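ERPC (Borrelia burgdorferi, PDB 4BXM) probably binds the complement regulator factor H at the surface of the Lyme disease spirochaete, as an outer surface lipoprotein of the Erp family. Local coordinates at residues A[40-45]-A[53-58]; A[72-77]-A[90-95]; A[125-130]-A[144-149]. One frame throughout, in Å; residues are numbered along the deposited sequence.

In the fold
All three contacts belong to one strongly curved antiparallel sheet. Contacts 1 and 3 each pair the strands of a beta hairpin. Contact 2 instead brings strand 67-74 against residues 92-95, which follow a strand placed elsewhere in the sheet. Contact 1 is mostly backbone bonding with little side-chain packing. Contact 3 adds aromatic and aliphatic packing and buries a larger share of its residues. Contact 2 mixes a buried phenylalanine pair with a serine pair and a water nearer the surface. Contacts 1 and 2 are tied by a salt bridge from Lys45 NZ to Glu76 OE1. Contacts 1 and 3 touch through Leu41 and Ile147 in the interior.

Contact 1: residues A[40-45]-A[53-58]; sequences DLVVRK and GLNVGK
Asp40 pairs with Asn55 and Val42 with Gly53 across the two strands of an antiparallel beta hairpin. Four backbone hydrogen bonds hold them. Val42 N gives to Gly53 O at 2.8 Å, and Gly53 N returns a bond to Val42 O. Asp40 N reaches Asn55 O at 2.9 Å, while Asn55 N meets Asp40 O almost straight, with 175° at the hydrogen. Between these pairs sits the non-hydrogen-bonded pair Leu41 and Leu54. Here the CA-H groups serve as weak donors: Leu54 CA lies 3.4 Å from Asp40 O.

Side-chain contacts are few. Leu41 CD1 swings in to 3.4 Å from Gly53 O. On the other face, Val42 CG2 meets Asn55 ND2 at 3.6 Å. With CG beside its own backbone N (chi1 -73°), Asn55 sets its amide between Val42 and Thr68 of the next strand. Its OD1 is bonded to Thr68 OG1, which helps fix the amide with ND2 at the valine.

The hairpin lies between strand 21-29, which bonds to Leu41 and Val43, and strand 67-74, which bonds to Leu54. Phe71 of strand 67-74 packs on both Leu41 and Leu54.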
loop_
_atom_site.group_PDB
_atom_site.type_symbol
_atom_site.label_atom_id
_atom_site.label_comp_id
_atom_site.label_asym_id
_atom_site.label_seq_id
_atom_site.Cartn_x
_atom_site.Cartn_y
_atom_site.Cartn_z
ATOM N N ASP A 40 -1.969 9.165 2.593
ATOM C CA ASP A 40 -2.312 8.188 3.589
ATOM C C ASP A 40 -2.713 6.831 3.012
ATOM O O ASP A 40 -3.464 6.787 2.068
ATOM C CB ASP A 40 -3.520 8.704 4.372
ATOM C CG ASP A 40 -3.140 9.837 5.350
ATOM O OD1 ASP A 40 -1.936 10.009 5.658
ATOM O OD2 ASP A 40 -4.064 10.468 5.865
ATOM N N LEU A 41 -2.290 5.754 3.680
ATOM C CA LEU A 41 -2.825 4.436 3.443
ATOM C C LEU A 41 -3.681 4.027 4.639
ATOM O O LEU A 41 -3.199 3.898 5.755
ATOM C CB LEU A 41 -1.725 3.387 3.151
ATOM C CG LEU A 41 -2.223 1.994 2.722
ATOM C CD1 LEU A 41 -2.744 2.019 1.321
ATOM C CD2 LEU A 41 -1.111 0.958 2.787
ATOM N N VAL A 42 -4.968 3.805 4.352
ATOM C CA VAL A 42 -5.960 3.304 5.312
ATOM C C VAL A 42 -6.040 1.759 5.184
ATOM O O VAL A 42 -6.306 1.286 4.111
ATOM C CB VAL A 42 -7.327 3.932 5.015
ATOM C CG1 VAL A 42 -8.394 3.488 6.025
ATOM C CG2 VAL A 42 -7.224 5.430 5.045
ATOM N N VAL A 43 -5.781 1.017 6.277
ATOM C CA VAL A 43 -5.813 -0.395 6.339
ATOM C C VAL A 43 -6.973 -0.935 7.186
ATOM O O VAL A 43 -7.033 -0.592 8.375
ATOM C CB VAL A 43 -4.496 -0.876 6.930
ATOM C CG1 VAL A 43 -4.475 -2.400 6.863
ATOM C CG2 VAL A 43 -3.335 -0.281 6.128
ATOM N N ARG A 44 -7.917 -1.702 6.592
ATOM C CA ARG A 44 -9.156 -2.120 7.291
ATOM C C ARG A 44 -9.286 -3.612 7.275
ATOM O O ARG A 44 -9.271 -4.235 6.165
ATOM C CB ARG A 44 -10.372 -1.544 6.556
ATOM C CG ARG A 44 -11.685 -2.084 7.080
ATOM C CD ARG A 44 -12.903 -1.464 6.425
ATOM N NE ARG A 44 -13.059 -0.077 6.798
ATOM C CZ ARG A 44 -14.196 0.594 6.841
ATOM N NH1 ARG A 44 -15.345 0.009 6.557
ATOM N NH2 ARG A 44 -14.185 1.828 7.351
ATOM N N LYS A 45 -9.485 -4.191 8.454
ATOM C CA LYS A 45 -9.827 -5.602 8.566
ATOM C C LYS A 45 -11.335 -5.834 8.250
ATOM O O LYS A 45 -12.210 -5.295 8.946
ATOM C CB LYS A 45 -9.480 -6.181 9.941
ATOM C CG LYS A 45 -9.815 -7.677 10.066
ATOM C CD LYS A 45 -8.721 -8.508 9.365
ATOM C CE LYS A 45 -8.979 -10.037 9.469
ATOM N NZ LYS A 45 -10.075 -10.463 8.536
ATOM N N GLY A 53 -6.964 1.413 1.340
ATOM C CA GLY A 53 -7.388 2.523 0.533
ATOM C C GLY A 53 -6.366 3.650 0.635
ATOM O O GLY A 53 -5.651 3.803 1.607
ATOM N N LEU A 54 -6.237 4.374 -0.434
ATOM C CA LEU A 54 -5.311 5.448 -0.500
ATOM C C LEU A 54 -6.043 6.764 -0.614
ATOM O O LEU A 54 -6.934 6.890 -1.420
ATOM C CB LEU A 54 -4.409 5.251 -1.713
ATOM C CG LEU A 54 -3.347 6.288 -2.130
ATOM C CD1 LEU A 54 -2.173 6.281 -1.172
ATOM C CD2 LEU A 54 -2.789 5.923 -3.539
ATOM N N ASN A 55 -5.639 7.700 0.209
ATOM C CA ASN A 55 -6.115 9.060 0.267
ATOM C C ASN A 55 -4.952 9.947 -0.089
ATOM O O ASN A 55 -3.944 9.916 0.543
ATOM C CB ASN A 55 -6.582 9.375 1.664
ATOM C CG ASN A 55 -7.873 8.711 2.000
ATOM O OD1 ASN A 55 -8.647 8.407 1.146
ATOM N ND2 ASN A 55 -8.082 8.462 3.230
ATOM N N VAL A 56 -5.097 10.715 -1.138
ATOM C CA VAL A 56 -4.016 11.546 -1.601
ATOM C C VAL A 56 -4.489 12.945 -1.838
ATOM O O VAL A 56 -5.346 13.186 -2.597
ATOM C CB VAL A 56 -3.389 11.026 -2.886
ATOM C CG1 VAL A 56 -2.296 11.947 -3.363
ATOM C CG2 VAL A 56 -2.812 9.663 -2.669
ATOM N N GLY A 57 -3.858 13.864 -1.164
ATOM C CA GLY A 57 -4.092 15.253 -1.392
ATOM C C GLY A 57 -5.202 15.923 -0.650
ATOM O O GLY A 57 -6.009 15.343 -0.005
ATOM N N LYS A 58 -5.168 17.218 -0.833
ATOM C CA LYS A 58 -6.038 18.237 -0.313
ATOM C C LYS A 58 -7.490 17.936 -0.195
ATOM O O LYS A 58 -8.113 17.543 -1.156
ATOM C CB LYS A 58 -5.899 19.452 -1.250
ATOM C CG LYS A 58 -6.868 19.563 -2.447
ATOM C CD LYS A 58 -6.846 18.379 -3.385
ATOM C CE LYS A 58 -6.711 18.829 -4.813
ATOM N NZ LYS A 58 -7.798 18.288 -5.666
#

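Contact 2: residues A[72-77]-A[90-95]; sequences FSLEES and GSFKTS
Phe72 and Leu74 meet Phe92 and Thr94 where the curved, barrel-like sheet of this protein folds toward itself. Strand 67-74 and strand 90-93 are joined through helix 79-88. They do not pair as neighbouring strands: their short segments run at 88° to each other.

The apolar part lies inside. The Phe72 and Phe92 rings meet obliquely, with planes at 46° and the two CZ atoms 3.9 Å apart. Phe72 has its ring between its own backbone N and carbonyl carbon (chi1 63°), and this brings its CE1 and CZ atoms against CE2 and CZ of Phe92. Leu74 CD2 comes against the CD2 and CE2 atoms of Phe92 at 4.0 Å. The methyl CG2 of Thr94 packs on Phe72 CD1 at 3.8 Å. The hydroxyl of Thr94 turns elsewhere and bonds to Lys113 O. Phe82 of helix 79-88 closes over this cluster: it touches Phe72 and Leu74, and its ring stands edge-to-face with that of Phe92.

The polar part follows the backbone at residues 94-95. Ser95 N donates to Ser73 O at 2.8 Å. Beyond Ser95, strand 96-97 continues the link, with a backbone bond between Ser73 and Leu96. Nearer the surface, a water lies between residues 72-77 and 90-95. It accepts from Glu75 N at 3.0 Å; its approach to Lys93 O is implausibly short, so that length is doubtful. The two serine hydroxyls, Ser73 OG and Ser95 OG, share a hydrogen bond of 3.1 Å.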
loop_
_atom_site.group_PDB
_atom_site.type_symbol
_atom_site.label_atom_id
_atom_site.label_comp_id
_atom_site.label_asym_id
_atom_site.label_seq_id
_atom_site.Cartn_x
_atom_site.Cartn_y
_atom_site.Cartn_z
ATOM N N PHE A 72 -5.416 -1.728 -2.684
ATOM C CA PHE A 72 -5.482 -3.170 -2.938
ATOM C C PHE A 72 -6.275 -3.867 -1.884
ATOM O O PHE A 72 -6.492 -3.306 -0.776
ATOM C CB PHE A 72 -4.083 -3.827 -3.044
ATOM C CG PHE A 72 -3.199 -3.765 -1.789
ATOM C CD1 PHE A 72 -3.456 -4.561 -0.680
ATOM C CD2 PHE A 72 -2.063 -3.008 -1.774
ATOM C CE1 PHE A 72 -2.667 -4.471 0.431
ATOM C CE2 PHE A 72 -1.205 -2.970 -0.712
ATOM C CZ PHE A 72 -1.480 -3.729 0.391
ATOM N N SER A 73 -6.598 -5.126 -2.160
ATOM C CA SER A 73 -7.247 -5.920 -1.165
ATOM C C SER A 73 -6.743 -7.339 -1.217
ATOM O O SER A 73 -6.137 -7.775 -2.210
ATOM C CB SER A 73 -8.801 -5.790 -1.355
ATOM O OG SER A 73 -9.079 -6.432 -2.549
ATOM N N LEU A 74 -7.007 -8.100 -0.172
ATOM C CA LEU A 74 -6.554 -9.496 -0.116
ATOM C C LEU A 74 -7.570 -10.275 0.706
ATOM O O LEU A 74 -8.231 -9.740 1.599
ATOM C CB LEU A 74 -5.153 -9.603 0.559
ATOM C CG LEU A 74 -4.985 -8.955 1.954
ATOM C CD1 LEU A 74 -4.593 -9.946 3.027
ATOM C CD2 LEU A 74 -3.913 -7.856 1.825
ATOM N N GLU A 75 -7.610 -11.550 0.496
ATOM C CA GLU A 75 -8.581 -12.368 1.144
ATOM C C GLU A 75 -8.058 -12.961 2.450
ATOM O O GLU A 75 -6.838 -12.919 2.757
ATOM C CB GLU A 75 -9.068 -13.434 0.104
ATOM C CG GLU A 75 -8.184 -14.649 0.004
ATOM C CD GLU A 75 -8.784 -15.748 -0.911
ATOM O OE1 GLU A 75 -8.957 -15.456 -2.101
ATOM O OE2 GLU A 75 -9.105 -16.874 -0.426
ATOM N N GLU A 76 -8.948 -13.611 3.186
ATOM C CA GLU A 76 -8.641 -14.054 4.543
ATOM C C GLU A 76 -7.452 -14.924 4.625
ATOM O O GLU A 76 -6.584 -14.747 5.509
ATOM C CB GLU A 76 -9.875 -14.750 5.212
ATOM C CG GLU A 76 -9.714 -15.026 6.720
ATOM C CD GLU A 76 -9.725 -13.741 7.584
ATOM O OE1 GLU A 76 -10.173 -12.630 7.155
ATOM O OE2 GLU A 76 -9.266 -13.817 8.736
ATOM N N SER A 77 -7.364 -15.877 3.716
ATOM C CA SER A 77 -6.258 -16.812 3.708
ATOM C C SER A 77 -4.875 -16.144 3.484
ATOM O O SER A 77 -3.817 -16.764 3.744
ATOM C CB SER A 77 -6.475 -17.879 2.588
ATOM O OG SER A 77 -6.488 -17.212 1.329
ATOM N N GLY A 90 8.572 -10.055 3.441
ATOM C CA GLY A 90 7.995 -11.349 3.005
ATOM C C GLY A 90 7.157 -11.147 1.763
ATOM O O GLY A 90 7.426 -10.248 0.998
ATOM N N SER A 91 6.050 -11.893 1.621
ATOM C CA SER A 91 5.239 -11.734 0.420
ATOM C C SER A 91 3.771 -12.091 0.755
ATOM O O SER A 91 3.484 -12.823 1.699
ATOM C CB SER A 91 5.802 -12.575 -0.764
ATOM O OG SER A 91 5.628 -13.944 -0.432
ATOM N N PHE A 92 2.855 -11.490 0.016
ATOM C CA PHE A 92 1.433 -11.873 0.092
ATOM C C PHE A 92 0.815 -11.645 -1.274
ATOM O O PHE A 92 1.283 -10.821 -2.101
ATOM C CB PHE A 92 0.661 -11.118 1.218
ATOM C CG PHE A 92 0.701 -9.643 1.046
ATOM C CD1 PHE A 92 1.818 -8.920 1.435
ATOM C CD2 PHE A 92 -0.325 -8.980 0.379
ATOM C CE1 PHE A 92 1.862 -7.560 1.248
ATOM C CE2 PHE A 92 -0.253 -7.627 0.135
ATOM C CZ PHE A 92 0.838 -6.916 0.592
ATOM N N LYS A 93 -0.269 -12.365 -1.503
ATOM C CA LYS A 93 -1.092 -12.192 -2.698
ATOM C C LYS A 93 -2.310 -11.291 -2.458
ATOM O O LYS A 93 -3.150 -11.590 -1.627
ATOM C CB LYS A 93 -1.522 -13.571 -3.224
ATOM C CG LYS A 93 -1.747 -13.586 -4.739
ATOM C CD LYS A 93 -2.443 -14.878 -5.173
ATOM C CE LYS A 93 -3.951 -14.784 -4.893
ATOM N NZ LYS A 93 -4.620 -16.124 -4.829
ATOM N N THR A 94 -2.449 -10.252 -3.264
ATOM C CA THR A 94 -3.678 -9.497 -3.319
ATOM C C THR A 94 -4.732 -10.182 -4.194
ATOM O O THR A 94 -4.377 -10.919 -5.121
ATOM C CB THR A 94 -3.349 -8.101 -3.834
ATOM O OG1 THR A 94 -2.735 -8.127 -5.148
ATOM C CG2 THR A 94 -2.330 -7.495 -2.864
ATOM N N SER A 95 -6.013 -9.928 -3.935
ATOM C CA SER A 95 -7.113 -10.395 -4.789
ATOM C C SER A 95 -7.269 -9.349 -5.858
ATOM O O SER A 95 -7.377 -9.619 -7.075
ATOM C CB SER A 95 -8.393 -10.534 -3.953
ATOM O OG SER A 95 -8.474 -9.403 -3.077
HETATM O O HOH W 1 -5.566 -12.373 -1.563
#

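Contact 3: residues A[125-130]-A[144-149]; sequences FEYITF and EYAILL
Phe130 O takes the N-H of Tyr145 at 2.7 Å and a CA-H contact from Glu144 CA at 3.4 Å. The return bond runs from Phe130 N to Tyr145 O. Tyr145 O also has a CA-H contact from Thr129 CA at 3.1 Å. Further along, Ile128 and Ile147 exchange two backbone bonds.

These bonds pair strands 125-134 and 142-148 as a beta hairpin. Its neighbours in the sheet are strand 114-122 beside the first and strand 21-29 beside the second. Leu148 stands at the N-cap of helix 149-156. One more backbone bond follows, from Leu149 N, the first helix residue, to Glu126 O at 2.9 Å.

Phe130 and Tyr145 pack on the same face of the sheet. Tyr145 CB sits over the Phe130 ring, 3.8 Å from its centroid, in a CH-pi contact. Phe130 CG lies between its backbone N and carbonyl carbon (chi1 56°), which sets the ring against Tyr145 CB. The two rings are tilted 27° and slid apart, so they barely overlap. Ile147 CD1 comes to the edge of the Phe130 ring. Tyr145 OH is bonded to Glu103.

On the other side, Thr129 CG2 meets Ala146 CB, and Thr129 OG1 bonds to Glu120. At the far end, Leu149 CD1 reaches Ile128 CG1 at 3.9 Å. Leu148 CD1 lies over one face of the Tyr127 ring, 3.9 Å from the centroid and 15° off the normal.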
loop_
_atom_site.group_PDB
_atom_site.type_symbol
_atom_site.label_atom_id
_atom_site.label_comp_id
_atom_site.label_asym_id
_atom_site.label_seq_id
_atom_site.Cartn_x
_atom_site.Cartn_y
_atom_site.Cartn_z
ATOM N N PHE A 125 15.879 5.757 9.069
ATOM C CA PHE A 125 14.679 5.067 9.564
ATOM C C PHE A 125 14.337 3.819 8.689
ATOM O O PHE A 125 14.511 3.835 7.476
ATOM C CB PHE A 125 13.520 6.041 9.594
ATOM C CG PHE A 125 13.612 7.038 10.709
ATOM C CD1 PHE A 125 14.346 8.226 10.547
ATOM C CD2 PHE A 125 12.989 6.786 11.935
ATOM C CE1 PHE A 125 14.439 9.154 11.580
ATOM C CE2 PHE A 125 13.077 7.709 12.971
ATOM C CZ PHE A 125 13.805 8.895 12.795
ATOM N N GLU A 126 13.868 2.756 9.315
ATOM C CA GLU A 126 13.440 1.532 8.634
ATOM C C GLU A 126 12.028 1.679 8.027
ATOM O O GLU A 126 11.044 1.990 8.720
ATOM C CB GLU A 126 13.461 0.377 9.624
ATOM C CG GLU A 126 14.830 0.113 10.195
ATOM C CD GLU A 126 14.924 -1.269 10.831
ATOM O OE1 GLU A 126 14.273 -1.532 11.869
ATOM O OE2 GLU A 126 15.635 -2.124 10.291
ATOM N N TYR A 127 11.942 1.527 6.711
ATOM C CA TYR A 127 10.657 1.475 6.021
ATOM C C TYR A 127 10.400 0.070 5.422
ATOM O O TYR A 127 11.333 -0.681 5.127
ATOM C CB TYR A 127 10.627 2.487 4.932
ATOM C CG TYR A 127 10.683 3.891 5.396
ATOM C CD1 TYR A 127 11.870 4.438 5.869
ATOM C CD2 TYR A 127 9.570 4.697 5.326
ATOM C CE1 TYR A 127 11.945 5.754 6.278
ATOM C CE2 TYR A 127 9.612 6.021 5.736
ATOM C CZ TYR A 127 10.809 6.530 6.215
ATOM O OH TYR A 127 10.811 7.818 6.604
ATOM N N ILE A 128 9.116 -0.253 5.237
ATOM C CA ILE A 128 8.713 -1.440 4.489
ATOM C C ILE A 128 8.612 -0.917 3.140
ATOM O O ILE A 128 8.030 0.168 2.965
ATOM C CB ILE A 128 7.352 -1.989 4.937
ATOM C CG1 ILE A 128 7.496 -2.803 6.233
ATOM C CG2 ILE A 128 6.715 -2.913 3.895
ATOM C CD1 ILE A 128 8.099 -4.187 6.066
ATOM N N THR A 129 9.257 -1.587 2.164
ATOM C CA THR A 129 9.144 -1.065 0.774
ATOM C C THR A 129 8.557 -2.106 -0.078
ATOM O O THR A 129 8.774 -3.279 0.191
ATOM C CB THR A 129 10.483 -0.757 0.085
ATOM O OG1 THR A 129 11.248 -1.974 0.140
ATOM C CG2 THR A 129 11.173 0.404 0.837
ATOM N N PHE A 130 7.888 -1.692 -1.138
ATOM C CA PHE A 130 7.437 -2.723 -2.078
ATOM C C PHE A 130 7.233 -2.127 -3.428
ATOM O O PHE A 130 6.923 -0.923 -3.586
ATOM C CB PHE A 130 6.133 -3.467 -1.597
ATOM C CG PHE A 130 4.952 -2.553 -1.317
ATOM C CD1 PHE A 130 4.860 -1.867 -0.104
ATOM C CD2 PHE A 130 3.976 -2.331 -2.248
ATOM C CE1 PHE A 130 3.791 -1.033 0.183
ATOM C CE2 PHE A 130 2.883 -1.469 -1.974
ATOM C CZ PHE A 130 2.798 -0.813 -0.761
ATOM N N GLU A 144 7.492 2.307 -6.739
ATOM C CA GLU A 144 7.899 1.651 -5.521
ATOM C C GLU A 144 7.294 2.420 -4.358
ATOM O O GLU A 144 7.171 3.645 -4.419
ATOM C CB GLU A 144 9.413 1.604 -5.421
ATOM C CG GLU A 144 9.938 0.686 -4.314
ATOM C CD GLU A 144 11.438 0.807 -4.085
ATOM O OE1 GLU A 144 12.116 1.293 -5.023
ATOM O OE2 GLU A 144 11.946 0.409 -2.986
ATOM N N TYR A 145 6.927 1.723 -3.294
ATOM C CA TYR A 145 6.224 2.366 -2.212
ATOM C C TYR A 145 7.018 2.121 -0.955
ATOM O O TYR A 145 7.661 1.105 -0.835
ATOM C CB TYR A 145 4.755 1.866 -2.023
ATOM C CG TYR A 145 3.830 2.307 -3.111
ATOM C CD1 TYR A 145 3.211 3.542 -3.054
ATOM C CD2 TYR A 145 3.557 1.502 -4.188
ATOM C CE1 TYR A 145 2.389 3.983 -4.077
ATOM C CE2 TYR A 145 2.690 1.904 -5.166
ATOM C CZ TYR A 145 2.097 3.147 -5.113
ATOM O OH TYR A 145 1.279 3.644 -6.116
ATOM N N ALA A 146 6.901 3.042 0.006
ATOM C CA ALA A 146 7.461 2.834 1.356
ATOM C C ALA A 146 6.600 3.389 2.468
ATOM O O ALA A 146 5.890 4.418 2.331
ATOM C CB ALA A 146 8.878 3.395 1.448
ATOM N N ILE A 147 6.653 2.671 3.570
ATOM C CA ILE A 147 5.842 2.979 4.748
ATOM C C ILE A 147 6.701 2.752 5.970
ATOM O O ILE A 147 7.323 1.709 6.114
ATOM C CB ILE A 147 4.617 2.023 4.919
ATOM C CG1 ILE A 147 3.617 2.248 3.807
ATOM C CG2 ILE A 147 3.982 2.285 6.264
ATOM C CD1 ILE A 147 2.644 1.121 3.507
ATOM N N LEU A 148 6.633 3.649 6.932
ATOM C CA LEU A 148 7.437 3.461 8.130
ATOM C C LEU A 148 7.194 2.147 8.867
ATOM O O LEU A 148 6.101 1.756 9.212
ATOM C CB LEU A 148 7.249 4.671 9.081
ATOM C CG LEU A 148 8.279 4.883 10.181
ATOM C CD1 LEU A 148 9.679 5.131 9.596
ATOM C CD2 LEU A 148 7.830 6.082 11.014
ATOM N N LEU A 149 8.252 1.442 9.136
ATOM C CA LEU A 149 8.144 0.120 9.693
ATOM C C LEU A 149 7.506 0.110 11.071
ATOM O O LEU A 149 6.729 -0.813 11.404
ATOM C CB LEU A 149 9.529 -0.533 9.739
ATOM C CG LEU A 149 9.550 -1.846 10.528
ATOM C CD1 LEU A 149 8.658 -2.908 9.920
ATOM C CD2 LEU A 149 10.979 -2.311 10.584
#